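Local coordinates for protein 3-hydroxyadipyl-CoA dehydrogenase (Escherichia coli, PDB 3MOG) that catalyses the NAD-dependent oxidation of 3-hydroxyadipyl-CoA to 3-oxoadipyl-CoA in phenylacetate degradation, working as a homotrimer, at residues C[142-145]-C[151-154]; C[180-185]-C[412-417]; C[192-197]-C[417-422]; C[256-261]-C[398-403]. One frame throughout, in Å; residues are numbered along the deposited sequence.

Interaction 1: C[142-145]-C[151-154]; sequences HFFN and KLVE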
loop_
_atom_site.group_PDB
_atom_site.type_symbol
_atom_site.label_atom_id
_atom_site.label_comp_id
_atom_site.label_asym_id
_atom_site.label_seq_id
_atom_site.Cartn_x
_atom_site.Cartn_y
_atom_site.Cartn_z
ATOM N N HIS C 142 -15.477 22.038 -14.329
ATOM C CA HIS C 142 -15.449 20.694 -14.880
ATOM C C HIS C 142 -16.802 20.234 -15.411
ATOM O O HIS C 142 -17.680 19.888 -14.631
ATOM C CB HIS C 142 -14.924 19.720 -13.817
ATOM C CG HIS C 142 -14.859 18.299 -14.271
ATOM N ND1 HIS C 142 -15.306 17.249 -13.495
ATOM C CD2 HIS C 142 -14.405 17.751 -15.424
ATOM C CE1 HIS C 142 -15.126 16.115 -14.152
ATOM N NE2 HIS C 142 -14.588 16.392 -15.328
ATOM N N PHE C 143 -16.945 20.223 -16.739
ATOM C CA PHE C 143 -18.175 19.813 -17.419
ATOM C C PHE C 143 -18.124 18.324 -17.733
ATOM O O PHE C 143 -17.070 17.702 -17.655
ATOM C CB PHE C 143 -18.319 20.569 -18.751
ATOM C CG PHE C 143 -18.543 22.055 -18.609
ATOM C CD1 PHE C 143 -17.482 22.917 -18.357
ATOM C CD2 PHE C 143 -19.813 22.590 -18.769
ATOM C CE1 PHE C 143 -17.677 24.280 -18.252
ATOM C CE2 PHE C 143 -20.030 23.960 -18.663
ATOM C CZ PHE C 143 -18.967 24.807 -18.394
ATOM N N PHE C 144 -19.253 17.760 -18.138
ATOM C CA PHE C 144 -19.312 16.333 -18.452
ATOM C C PHE C 144 -19.781 16.129 -19.898
ATOM O O PHE C 144 -20.598 16.897 -20.384
ATOM C CB PHE C 144 -20.223 15.609 -17.437
ATOM C CG PHE C 144 -19.628 15.521 -16.038
ATOM C CD1 PHE C 144 -19.617 16.630 -15.184
ATOM C CD2 PHE C 144 -19.060 14.333 -15.587
ATOM C CE1 PHE C 144 -19.046 16.565 -13.917
ATOM C CE2 PHE C 144 -18.487 14.261 -14.314
ATOM C CZ PHE C 144 -18.494 15.382 -13.474
ATOM N N ASN C 145 -19.221 15.122 -20.577
ATOM C CA ASN C 145 -19.577 14.734 -21.955
ATOM C C ASN C 145 -20.989 14.136 -22.095
ATOM O O ASN C 145 -21.329 13.188 -21.385
ATOM C CB ASN C 145 -18.561 13.699 -22.444
ATOM C CG ASN C 145 -18.358 13.703 -23.958
ATOM O OD1 ASN C 145 -17.465 13.021 -24.454
ATOM N ND2 ASN C 145 -19.152 14.469 -24.683
ATOM N N LYS C 151 -26.099 18.198 -17.214
ATOM C CA LYS C 151 -26.375 19.305 -16.329
ATOM C C LYS C 151 -25.327 19.691 -15.318
ATOM O O LYS C 151 -25.325 20.797 -14.842
ATOM C CB LYS C 151 -27.727 19.140 -15.674
ATOM C CG LYS C 151 -28.835 19.571 -16.565
ATOM C CD LYS C 151 -30.142 19.619 -15.849
ATOM C CE LYS C 151 -30.108 20.463 -14.590
ATOM N NZ LYS C 151 -30.452 21.882 -14.828
ATOM N N LEU C 152 -24.472 18.761 -14.953
ATOM C CA LEU C 152 -23.568 18.989 -13.831
ATOM C C LEU C 152 -22.290 19.724 -14.236
ATOM O O LEU C 152 -21.715 19.430 -15.268
ATOM C CB LEU C 152 -23.215 17.661 -13.133
ATOM C CG LEU C 152 -22.569 17.833 -11.748
ATOM C CD1 LEU C 152 -23.633 18.062 -10.631
ATOM C CD2 LEU C 152 -21.680 16.654 -11.432
ATOM N N VAL C 153 -21.858 20.681 -13.420
ATOM C CA VAL C 153 -20.453 21.103 -13.444
ATOM C C VAL C 153 -19.859 21.144 -12.032
ATOM O O VAL C 153 -20.524 21.554 -11.089
ATOM C CB VAL C 153 -20.157 22.390 -14.323
ATOM C CG1 VAL C 153 -21.363 23.195 -14.553
ATOM C CG2 VAL C 153 -18.996 23.242 -13.771
ATOM N N GLU C 154 -18.630 20.663 -11.896
ATOM C CA GLU C 154 -17.906 20.729 -10.641
ATOM C C GLU C 154 -17.037 21.980 -10.662
ATOM O O GLU C 154 -16.196 22.146 -11.552
ATOM C CB GLU C 154 -17.056 19.465 -10.464
ATOM C CG GLU C 154 -17.873 18.196 -10.294
ATOM C CD GLU C 154 -17.014 16.943 -10.144
ATOM O OE1 GLU C 154 -16.263 16.614 -11.088
ATOM O OE2 GLU C 154 -17.107 16.278 -9.086
HETATM O O HOH W 1 -21.704 19.486 -17.977
#
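E154 and H142 stand as an antiparallel hydrogen-bonded pair, N of H142 reaching O of E154 at 2.9 Å and N of E154 reaching O of H142 at 3.0 Å, with both side chains on the same face of the sheet. From its CB, 4.0 Å from CB of H142, the E154 side chain starts anti to its own carbonyl carbon (chi1 -66°) and then runs extended. CG passes CE1 of F144 at 4.1 Å, and CD lies at the edge of that phenyl ring. At the tip, OE1 accepts the N-H of H142 ND1 at 2.7 Å through its anti lone pair, lying practically in the imidazole plane although the carboxylate itself is turned 39° from the ring. OE2 takes the backbone N-H groups of I190 and V191. Strands 138-143 and 152-157 form a beta hairpin of the NAD-binding domain, and a histidine held by glutamate here is consistent with the paired active-site residues of 3-hydroxyacyl-CoA dehydrogenases. Were E154 an alanine, the ND1 hydrogen would probably be left without its acceptor and the imidazole freer to rotate. Past the bridged residues the strands separate: a water accepts from N of F144 at 3.0 Å and donates to O of L152 at 2.7 Å, while CE1 of F144 packs on CD2 of L152 at 3.6 Å.

Interaction 2: C[180-185]-C[412-417]; sequences PVRCHS and EQDIDT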
loop_
_atom_site.group_PDB
_atom_site.type_symbol
_atom_site.label_atom_id
_atom_site.label_comp_id
_atom_site.label_asym_id
_atom_site.label_seq_id
_atom_site.Cartn_x
_atom_site.Cartn_y
_atom_site.Cartn_z
ATOM N N PRO C 180 -24.165 23.774 -10.727
ATOM C CA PRO C 180 -22.830 23.704 -10.156
ATOM C C PRO C 180 -22.836 23.004 -8.796
ATOM O O PRO C 180 -23.831 23.070 -8.054
ATOM C CB PRO C 180 -22.443 25.172 -9.992
ATOM C CG PRO C 180 -23.774 25.887 -9.790
ATOM C CD PRO C 180 -24.788 25.105 -10.568
ATOM N N VAL C 181 -21.736 22.313 -8.507
ATOM C CA VAL C 181 -21.432 21.801 -7.178
ATOM C C VAL C 181 -19.995 22.236 -6.870
ATOM O O VAL C 181 -19.173 22.295 -7.769
ATOM C CB VAL C 181 -21.598 20.254 -7.072
ATOM C CG1 VAL C 181 -23.071 19.853 -7.144
ATOM C CG2 VAL C 181 -20.771 19.498 -8.148
ATOM N N ARG C 182 -19.710 22.580 -5.618
ATOM C CA ARG C 182 -18.362 23.014 -5.223
ATOM C C ARG C 182 -17.602 21.871 -4.583
ATOM O O ARG C 182 -18.182 21.066 -3.862
ATOM C CB ARG C 182 -18.429 24.161 -4.224
ATOM C CG ARG C 182 -19.363 25.273 -4.646
ATOM C CD ARG C 182 -20.187 25.744 -3.467
ATOM N NE ARG C 182 -21.172 26.723 -3.911
ATOM C CZ ARG C 182 -21.060 28.035 -3.722
ATOM N NH1 ARG C 182 -20.014 28.532 -3.067
ATOM N NH2 ARG C 182 -22.004 28.850 -4.182
ATOM N N CYS C 183 -16.302 21.811 -4.856
ATOM C CA CYS C 183 -15.410 20.845 -4.254
ATOM C C CYS C 183 -13.979 21.359 -4.310
ATOM O O CYS C 183 -13.668 22.223 -5.110
ATOM C CB CYS C 183 -15.513 19.476 -4.943
ATOM S SG CYS C 183 -14.808 19.390 -6.576
ATOM N N HIS C 184 -13.120 20.834 -3.441
ATOM C CA HIS C 184 -11.709 21.195 -3.420
ATOM C C HIS C 184 -10.970 20.349 -4.438
ATOM O O HIS C 184 -11.509 19.356 -4.936
ATOM C CB HIS C 184 -11.113 20.985 -2.022
ATOM C CG HIS C 184 -9.872 21.784 -1.772
ATOM N ND1 HIS C 184 -9.879 23.158 -1.666
ATOM C CD2 HIS C 184 -8.582 21.400 -1.612
ATOM C CE1 HIS C 184 -8.647 23.588 -1.451
ATOM N NE2 HIS C 184 -7.842 22.542 -1.412
ATOM N N SER C 185 -9.737 20.739 -4.746
ATOM C CA SER C 185 -8.944 20.047 -5.735
ATOM C C SER C 185 -8.295 18.772 -5.196
ATOM O O SER C 185 -7.077 18.668 -5.100
ATOM C CB SER C 185 -7.886 20.999 -6.314
ATOM O OG SER C 185 -7.418 20.464 -7.529
ATOM N N GLU C 412 -22.655 17.845 1.934
ATOM C CA GLU C 412 -23.516 16.676 1.746
ATOM C C GLU C 412 -24.437 16.834 0.529
ATOM O O GLU C 412 -24.523 15.929 -0.320
ATOM C CB GLU C 412 -24.334 16.378 3.015
ATOM C CG GLU C 412 -25.451 15.359 2.792
ATOM C CD GLU C 412 -26.293 15.120 4.021
ATOM O OE1 GLU C 412 -25.990 14.164 4.770
ATOM O OE2 GLU C 412 -27.254 15.896 4.230
ATOM N N GLN C 413 -25.111 17.980 0.434
ATOM C CA GLN C 413 -26.013 18.220 -0.700
ATOM C C GLN C 413 -25.309 18.204 -2.060
ATOM O O GLN C 413 -25.876 17.717 -3.038
ATOM C CB GLN C 413 -26.897 19.478 -0.515
ATOM C CG GLN C 413 -26.240 20.828 -0.700
ATOM C CD GLN C 413 -27.247 21.942 -1.011
ATOM O OE1 GLN C 413 -28.123 21.791 -1.864
ATOM N NE2 GLN C 413 -27.111 23.067 -0.323
ATOM N N ASP C 414 -24.065 18.682 -2.116
ATOM C CA ASP C 414 -23.339 18.702 -3.383
ATOM C C ASP C 414 -22.840 17.330 -3.809
ATOM O O ASP C 414 -22.725 17.057 -5.002
ATOM C CB ASP C 414 -22.197 19.699 -3.342
ATOM C CG ASP C 414 -22.674 21.131 -3.534
ATOM O OD1 ASP C 414 -23.892 21.343 -3.802
ATOM O OD2 ASP C 414 -21.823 22.037 -3.416
ATOM N N ILE C 415 -22.557 16.476 -2.828
ATOM C CA ILE C 415 -22.201 15.086 -3.099
ATOM C C ILE C 415 -23.411 14.338 -3.675
ATOM O O ILE C 415 -23.286 13.637 -4.678
ATOM C CB ILE C 415 -21.602 14.399 -1.834
ATOM C CG1 ILE C 415 -20.275 15.085 -1.447
ATOM C CG2 ILE C 415 -21.373 12.897 -2.069
ATOM C CD1 ILE C 415 -19.650 14.608 -0.131
ATOM N N ASP C 416 -24.588 14.520 -3.073
ATOM C CA ASP C 416 -25.810 13.893 -3.598
ATOM C C ASP C 416 -26.102 14.367 -5.026
ATOM O O ASP C 416 -26.307 13.555 -5.926
ATOM C CB ASP C 416 -27.020 14.157 -2.688
ATOM C CG ASP C 416 -27.030 13.291 -1.430
ATOM O OD1 ASP C 416 -26.330 12.256 -1.392
ATOM O OD2 ASP C 416 -27.752 13.654 -0.467
ATOM N N THR C 417 -26.086 15.681 -5.226
ATOM C CA THR C 417 -26.381 16.276 -6.523
ATOM C C THR C 417 -25.434 15.771 -7.597
ATOM O O THR C 417 -25.880 15.336 -8.660
ATOM C CB THR C 417 -26.331 17.794 -6.448
ATOM O OG1 THR C 417 -27.326 18.240 -5.521
ATOM C CG2 THR C 417 -26.593 18.415 -7.806
HETATM O O HOH W 2 -19.946 21.625 -1.780
#
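V181 meets D414 first, the two side chains passing alongside each other, head to tail. Its CB lies 3.8 Å from CB of D414, and CG1 reaches on to the helix backbone, 3.5 Å from O of D414. The same methyl closes on CG2 of T417 at 3.9 Å, one turn further along helix 412-422. T417 turns that methyl to the strand while its OG1 donates to O of Q413 at 2.9 Å, a bond inside the helix that occupies the hydroxyl. At R182 the contact becomes polar. N of R182 donates to OD2 of D414 over 3.1 Å in a nearly straight bond (168°), arriving from above the carboxylate plane, 55° out of it. O of R182 is tied to the same OD2 through a water that donates to both. The R182 guanidinium leads elsewhere: the chain bends at chi2 and ends in a salt bridge to E167, with NE 4.8 Å from OD2 of D414. Strand 179-184 is the last in this chain's sheet, and V181 and C183 make its backbone bonds to strand 152-157. The backbone N-H and C=O of R182 point to the opposite edge, so an aspartate of the second C-terminal domain serves the outer edge of the NAD-binding domain's last strand. The carboxylate thus grips main chain, directly and through water, and its bond to this edge would not need the arginine side chain.

Interaction 3: C[192-197]-C[417-422]; sequences NRVARP and TAMRLG
The M419 side chain runs slantwise over V194, its sulfur against CB and CG1 of the valine. The methionine leaves its helix with CG beside the backbone N (chi1 -56°), then bends twice, at chi2 (-36°) and chi3 (-72°), and the folded chain presents three successive atoms to the other segment. CG comes to 4.0 Å from CG1 of V194, SD to 3.8 Å from CB of V194, and the CE methyl passes beyond to sit 3.7 Å from N of A195. CE also touches CB of A195 at 4.2 Å, so the end of the methionine rests on both the valine and the following alanine. V194 also packs against A401 of helix 390-406. The backbone that M419 touches is the junction of helices 191-194 and 196-207. P197 has no N-H to offer O of R193, and N of R196 makes only a weak bond to that oxygen; O of N192 is instead taken by NE of R196 at 2.9 Å, which braces the junction from within. With an alanine at M419 the sulfur and terminal methyl would be gone, and V194 and the backbone at A195 would probably lose their packing partner, opening a gap between the helices. M419 also bonds through its backbone to Y425, a residue that A195 touches in turn. The side-chain contact is apolar and buried, with no hydrogen bond between the two segments, so it depends on shape: a flexible thioether fitted against a branched side chain joins the first C-terminal domain (helices 191-194 and 196-207) to the second (helix 412-422).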
loop_
_atom_site.group_PDB
_atom_site.type_symbol
_atom_site.label_atom_id
_atom_site.label_comp_id
_atom_site.label_asym_id
_atom_site.label_seq_id
_atom_site.Cartn_x
_atom_site.Cartn_y
_atom_site.Cartn_z
ATOM N N ASN C 192 -15.730 11.342 -9.995
ATOM C CA ASN C 192 -14.747 10.291 -10.321
ATOM C C ASN C 192 -14.257 9.532 -9.089
ATOM O O ASN C 192 -13.822 8.400 -9.196
ATOM C CB ASN C 192 -13.533 10.869 -11.065
ATOM C CG ASN C 192 -13.747 10.997 -12.559
ATOM O OD1 ASN C 192 -14.647 10.393 -13.136
ATOM N ND2 ASN C 192 -12.886 11.778 -13.202
ATOM N N ARG C 193 -14.321 10.173 -7.928
ATOM C CA ARG C 193 -13.921 9.543 -6.674
ATOM C C ARG C 193 -15.010 8.629 -6.116
ATOM O O ARG C 193 -14.742 7.477 -5.798
ATOM C CB ARG C 193 -13.546 10.613 -5.642
ATOM C CG ARG C 193 -13.104 10.065 -4.300
ATOM C CD ARG C 193 -13.487 11.024 -3.206
ATOM N NE ARG C 193 -12.985 10.646 -1.891
ATOM C CZ ARG C 193 -12.184 11.406 -1.150
ATOM N NH1 ARG C 193 -11.752 12.559 -1.622
ATOM N NH2 ARG C 193 -11.782 10.993 0.047
ATOM N N VAL C 194 -16.232 9.142 -6.008
ATOM C CA VAL C 194 -17.339 8.405 -5.379
ATOM C C VAL C 194 -17.861 7.262 -6.256
ATOM O O VAL C 194 -18.282 6.238 -5.734
ATOM C CB VAL C 194 -18.476 9.375 -4.924
ATOM C CG1 VAL C 194 -19.688 8.644 -4.333
ATOM C CG2 VAL C 194 -17.923 10.370 -3.937
ATOM N N ALA C 195 -17.783 7.421 -7.577
ATOM C CA ALA C 195 -18.163 6.364 -8.518
ATOM C C ALA C 195 -17.273 5.130 -8.508
ATOM O O ALA C 195 -17.698 4.073 -8.967
ATOM C CB ALA C 195 -18.232 6.917 -9.944
ATOM N N ARG C 196 -16.042 5.258 -8.019
ATOM C CA ARG C 196 -15.068 4.159 -8.104
ATOM C C ARG C 196 -15.561 2.760 -7.645
ATOM O O ARG C 196 -15.331 1.779 -8.357
ATOM C CB ARG C 196 -13.750 4.522 -7.404
ATOM C CG ARG C 196 -12.849 5.531 -8.125
ATOM C CD ARG C 196 -12.535 5.101 -9.569
ATOM N NE ARG C 196 -13.359 5.834 -10.537
ATOM C CZ ARG C 196 -13.474 5.528 -11.822
ATOM N NH1 ARG C 196 -12.821 4.486 -12.332
ATOM N NH2 ARG C 196 -14.248 6.273 -12.603
ATOM N N PRO C 197 -16.249 2.654 -6.478
ATOM C CA PRO C 197 -16.663 1.271 -6.114
ATOM C C PRO C 197 -17.805 0.675 -6.937
ATOM O O PRO C 197 -18.059 -0.532 -6.856
ATOM C CB PRO C 197 -17.050 1.381 -4.640
ATOM C CG PRO C 197 -17.254 2.830 -4.387
ATOM C CD PRO C 197 -16.395 3.589 -5.337
ATOM N N THR C 417 -26.086 15.681 -5.226
ATOM C CA THR C 417 -26.381 16.276 -6.523
ATOM C C THR C 417 -25.434 15.771 -7.597
ATOM O O THR C 417 -25.880 15.336 -8.660
ATOM C CB THR C 417 -26.331 17.794 -6.448
ATOM O OG1 THR C 417 -27.326 18.240 -5.521
ATOM C CG2 THR C 417 -26.593 18.415 -7.806
ATOM N N ALA C 418 -24.136 15.779 -7.294
ATOM C CA ALA C 418 -23.125 15.292 -8.226
ATOM C C ALA C 418 -23.365 13.875 -8.723
ATOM O O ALA C 418 -23.208 13.589 -9.909
ATOM C CB ALA C 418 -21.733 15.414 -7.611
ATOM N N MET C 419 -23.757 12.988 -7.817
ATOM C CA MET C 419 -23.992 11.611 -8.187
ATOM C C MET C 419 -25.322 11.448 -8.967
ATOM O O MET C 419 -25.417 10.611 -9.866
ATOM C CB MET C 419 -23.902 10.702 -6.954
ATOM C CG MET C 419 -22.563 10.807 -6.181
ATOM S SD MET C 419 -21.067 11.046 -7.168
ATOM C CE MET C 419 -20.923 9.439 -7.903
ATOM N N ARG C 420 -26.334 12.240 -8.624
ATOM C CA ARG C 420 -27.579 12.255 -9.398
ATOM C C ARG C 420 -27.377 12.783 -10.818
ATOM O O ARG C 420 -27.909 12.224 -11.771
ATOM C CB ARG C 420 -28.649 13.088 -8.698
ATOM C CG ARG C 420 -29.754 12.279 -8.047
ATOM C CD ARG C 420 -30.790 13.207 -7.435
ATOM N NE ARG C 420 -30.265 13.872 -6.247
ATOM C CZ ARG C 420 -30.114 15.185 -6.098
ATOM N NH1 ARG C 420 -30.449 16.018 -7.078
ATOM N NH2 ARG C 420 -29.633 15.659 -4.953
ATOM N N LEU C 421 -26.608 13.858 -10.963
ATOM C CA LEU C 421 -26.474 14.495 -12.276
ATOM C C LEU C 421 -25.292 14.010 -13.110
ATOM O O LEU C 421 -25.428 13.824 -14.313
ATOM C CB LEU C 421 -26.505 16.020 -12.135
ATOM C CG LEU C 421 -27.853 16.540 -11.577
ATOM C CD1 LEU C 421 -27.846 18.042 -11.413
ATOM C CD2 LEU C 421 -29.068 16.111 -12.434
ATOM N N GLY C 422 -24.149 13.770 -12.473
ATOM C CA GLY C 422 -22.948 13.358 -13.200
ATOM C C GLY C 422 -22.973 11.930 -13.715
ATOM O O GLY C 422 -22.419 11.644 -14.778
#

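Interaction 4: C[256-261]-C[398-403]; sequences ERRFLP and INEALD
R258 and E400 are brought together by complementary torsions. R258 sets its CG between backbone N and carbonyl carbon (chi1 69°), the crowded position, and then runs straight out from CG to NE; E400 bends at chi2 (55°), which turns its carboxylate to the arginine. The two side chains cross at about a right angle, yet guanidinium and carboxylate lie only 17° from coplanar. NE donates to the syn lone pair of E400 OE2 at 2.9 Å, in a bent bond, and the contacts of NE and NH1 with OE1 are long and weak. NH1 instead finds OD2 of D403 at 2.8 Å, whose carboxylate stands nearly perpendicular to the guanidinium. On the remaining arm NH2 forms a salt bridge with OE1 of E256 at 3.0 Å, near the guanidinium plane. Three carboxylates therefore hold one cation and fix its rotation. F259 follows the arginine closely: its CE1 lies 4.0 Å above the guanidinium centre, and CZ reaches CD of E400 at 3.5 Å. R193 joins the network through a salt bridge to D403 and a longer, weak ion pair with E400, so the buried acids share two arginines, which would tend to favour their ionised forms. The loop ahead of helix 263-270 is in this way pinned to helix 390-406. F259 packs back on V249 of helix 239-252, helix 390-406 packs in turn on helices 429-436 and 461-473, and the neighbouring R257 hydrogen-bonds W254 of the third subunit.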
loop_
_atom_site.group_PDB
_atom_site.type_symbol
_atom_site.label_atom_id
_atom_site.label_comp_id
_atom_site.label_asym_id
_atom_site.label_seq_id
_atom_site.Cartn_x
_atom_site.Cartn_y
_atom_site.Cartn_z
ATOM N N GLU C 256 -4.095 3.651 -1.918
ATOM C CA GLU C 256 -5.247 3.263 -1.093
ATOM C C GLU C 256 -6.009 2.079 -1.685
ATOM O O GLU C 256 -6.443 2.137 -2.833
ATOM C CB GLU C 256 -6.233 4.436 -0.981
ATOM C CG GLU C 256 -5.896 5.490 0.052
ATOM C CD GLU C 256 -6.011 5.008 1.497
ATOM O OE1 GLU C 256 -6.845 4.111 1.776
ATOM O OE2 GLU C 256 -5.267 5.554 2.353
ATOM N N ARG C 257 -6.225 1.045 -0.875
ATOM C CA ARG C 257 -6.702 -0.242 -1.377
ATOM C C ARG C 257 -8.184 -0.228 -1.703
ATOM O O ARG C 257 -8.652 -1.102 -2.427
ATOM C CB ARG C 257 -6.411 -1.390 -0.402
ATOM C CG ARG C 257 -5.098 -1.348 0.384
ATOM C CD ARG C 257 -3.870 -1.514 -0.484
ATOM N NE ARG C 257 -3.827 -2.765 -1.244
ATOM C CZ ARG C 257 -2.893 -3.032 -2.158
ATOM N NH1 ARG C 257 -1.945 -2.141 -2.406
ATOM N NH2 ARG C 257 -2.901 -4.179 -2.824
ATOM N N ARG C 258 -8.929 0.758 -1.198
ATOM C CA ARG C 258 -10.305 0.937 -1.689
ATOM C C ARG C 258 -10.376 1.472 -3.129
ATOM O O ARG C 258 -11.442 1.480 -3.755
ATOM C CB ARG C 258 -11.176 1.739 -0.700
ATOM C CG ARG C 258 -10.840 3.202 -0.537
ATOM C CD ARG C 258 -11.454 3.727 0.757
ATOM N NE ARG C 258 -11.576 5.182 0.747
ATOM C CZ ARG C 258 -10.605 6.031 1.086
ATOM N NH1 ARG C 258 -10.833 7.337 1.029
ATOM N NH2 ARG C 258 -9.408 5.586 1.468
ATOM N N PHE C 259 -9.233 1.896 -3.663
ATOM C CA PHE C 259 -9.155 2.302 -5.062
ATOM C C PHE C 259 -8.285 1.347 -5.920
ATOM O O PHE C 259 -7.890 1.696 -7.018
ATOM C CB PHE C 259 -8.671 3.761 -5.192
ATOM C CG PHE C 259 -9.575 4.766 -4.534
ATOM C CD1 PHE C 259 -9.099 5.583 -3.510
ATOM C CD2 PHE C 259 -10.912 4.891 -4.930
ATOM C CE1 PHE C 259 -9.934 6.519 -2.892
ATOM C CE2 PHE C 259 -11.758 5.818 -4.314
ATOM C CZ PHE C 259 -11.267 6.638 -3.296
ATOM N N LEU C 260 -8.001 0.154 -5.406
ATOM C CA LEU C 260 -7.237 -0.872 -6.117
ATOM C C LEU C 260 -7.740 -1.143 -7.545
ATOM O O LEU C 260 -8.946 -1.300 -7.767
ATOM C CB LEU C 260 -7.252 -2.180 -5.314
ATOM C CG LEU C 260 -6.188 -3.242 -5.604
ATOM C CD1 LEU C 260 -4.792 -2.699 -5.322
ATOM C CD2 LEU C 260 -6.452 -4.500 -4.783
ATOM N N PRO C 261 -6.822 -1.153 -8.525
ATOM C CA PRO C 261 -7.222 -1.584 -9.878
ATOM C C PRO C 261 -7.442 -3.103 -9.972
ATOM O O PRO C 261 -7.071 -3.837 -9.058
ATOM C CB PRO C 261 -6.052 -1.115 -10.765
ATOM C CG PRO C 261 -5.395 0.004 -9.945
ATOM C CD PRO C 261 -5.515 -0.476 -8.529
ATOM N N ILE C 398 -21.690 4.457 -0.767
ATOM C CA ILE C 398 -22.097 5.318 0.358
ATOM C C ILE C 398 -20.942 5.619 1.340
ATOM O O ILE C 398 -20.768 6.748 1.808
ATOM C CB ILE C 398 -23.285 4.666 1.087
ATOM C CG1 ILE C 398 -24.518 4.641 0.171
ATOM C CG2 ILE C 398 -23.588 5.345 2.420
ATOM C CD1 ILE C 398 -25.642 3.771 0.729
ATOM N N ASN C 399 -20.158 4.595 1.630
ATOM C CA ASN C 399 -18.966 4.697 2.471
ATOM C C ASN C 399 -17.960 5.717 1.929
ATOM O O ASN C 399 -17.471 6.585 2.665
ATOM C CB ASN C 399 -18.319 3.322 2.548
ATOM C CG ASN C 399 -17.486 3.133 3.789
ATOM O OD1 ASN C 399 -17.791 3.674 4.848
ATOM N ND2 ASN C 399 -16.440 2.316 3.673
ATOM N N GLU C 400 -17.683 5.613 0.634
ATOM C CA GLU C 400 -16.855 6.574 -0.102
ATOM C C GLU C 400 -17.415 8.009 -0.121
ATOM O O GLU C 400 -16.659 8.972 0.033
ATOM C CB GLU C 400 -16.609 6.057 -1.526
ATOM C CG GLU C 400 -15.388 6.677 -2.184
ATOM C CD GLU C 400 -14.146 6.508 -1.339
ATOM O OE1 GLU C 400 -13.612 7.528 -0.852
ATOM O OE2 GLU C 400 -13.729 5.351 -1.136
ATOM N N ALA C 401 -18.730 8.155 -0.285
ATOM C CA ALA C 401 -19.378 9.479 -0.185
ATOM C C ALA C 401 -19.233 10.095 1.212
ATOM O O ALA C 401 -18.978 11.293 1.359
ATOM C CB ALA C 401 -20.844 9.378 -0.545
ATOM N N LEU C 402 -19.380 9.257 2.230
ATOM C CA LEU C 402 -19.226 9.667 3.598
ATOM C C LEU C 402 -17.788 10.077 3.903
ATOM O O LEU C 402 -17.556 11.039 4.636
ATOM C CB LEU C 402 -19.638 8.527 4.528
ATOM C CG LEU C 402 -21.124 8.272 4.771
ATOM C CD1 LEU C 402 -21.250 6.932 5.434
ATOM C CD2 LEU C 402 -21.784 9.355 5.618
ATOM N N ASP C 403 -16.820 9.352 3.348
ATOM C CA ASP C 403 -15.419 9.707 3.567
ATOM C C ASP C 403 -15.086 11.051 2.915
ATOM O O ASP C 403 -14.343 11.860 3.480
ATOM C CB ASP C 403 -14.484 8.624 3.047
ATOM C CG ASP C 403 -13.022 8.988 3.234
ATOM O OD1 ASP C 403 -12.548 8.947 4.385
ATOM O OD2 ASP C 403 -12.355 9.337 2.235
#

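In the fold
From the N terminus, interaction 1 closes first, a beta hairpin in the sheet of the NAD-binding domain. Strand 179-184, beside the hairpin's second strand, then opens interaction 2, and helices 191-194 and 196-207 open interaction 3; both wait more than 200 residues for helix 412-422. Interaction 4 starts at 256-261 and closes at 398-403, so its whole loop lies within those of interactions 2 and 3. These two cross each other, with T417 common to both. L152 of interaction 1 packs on helix 412-422, and R193 links interaction 3 to the acids of interaction 4. Together they fasten the late helices to the NAD-binding sheet and to the first C-terminal domain.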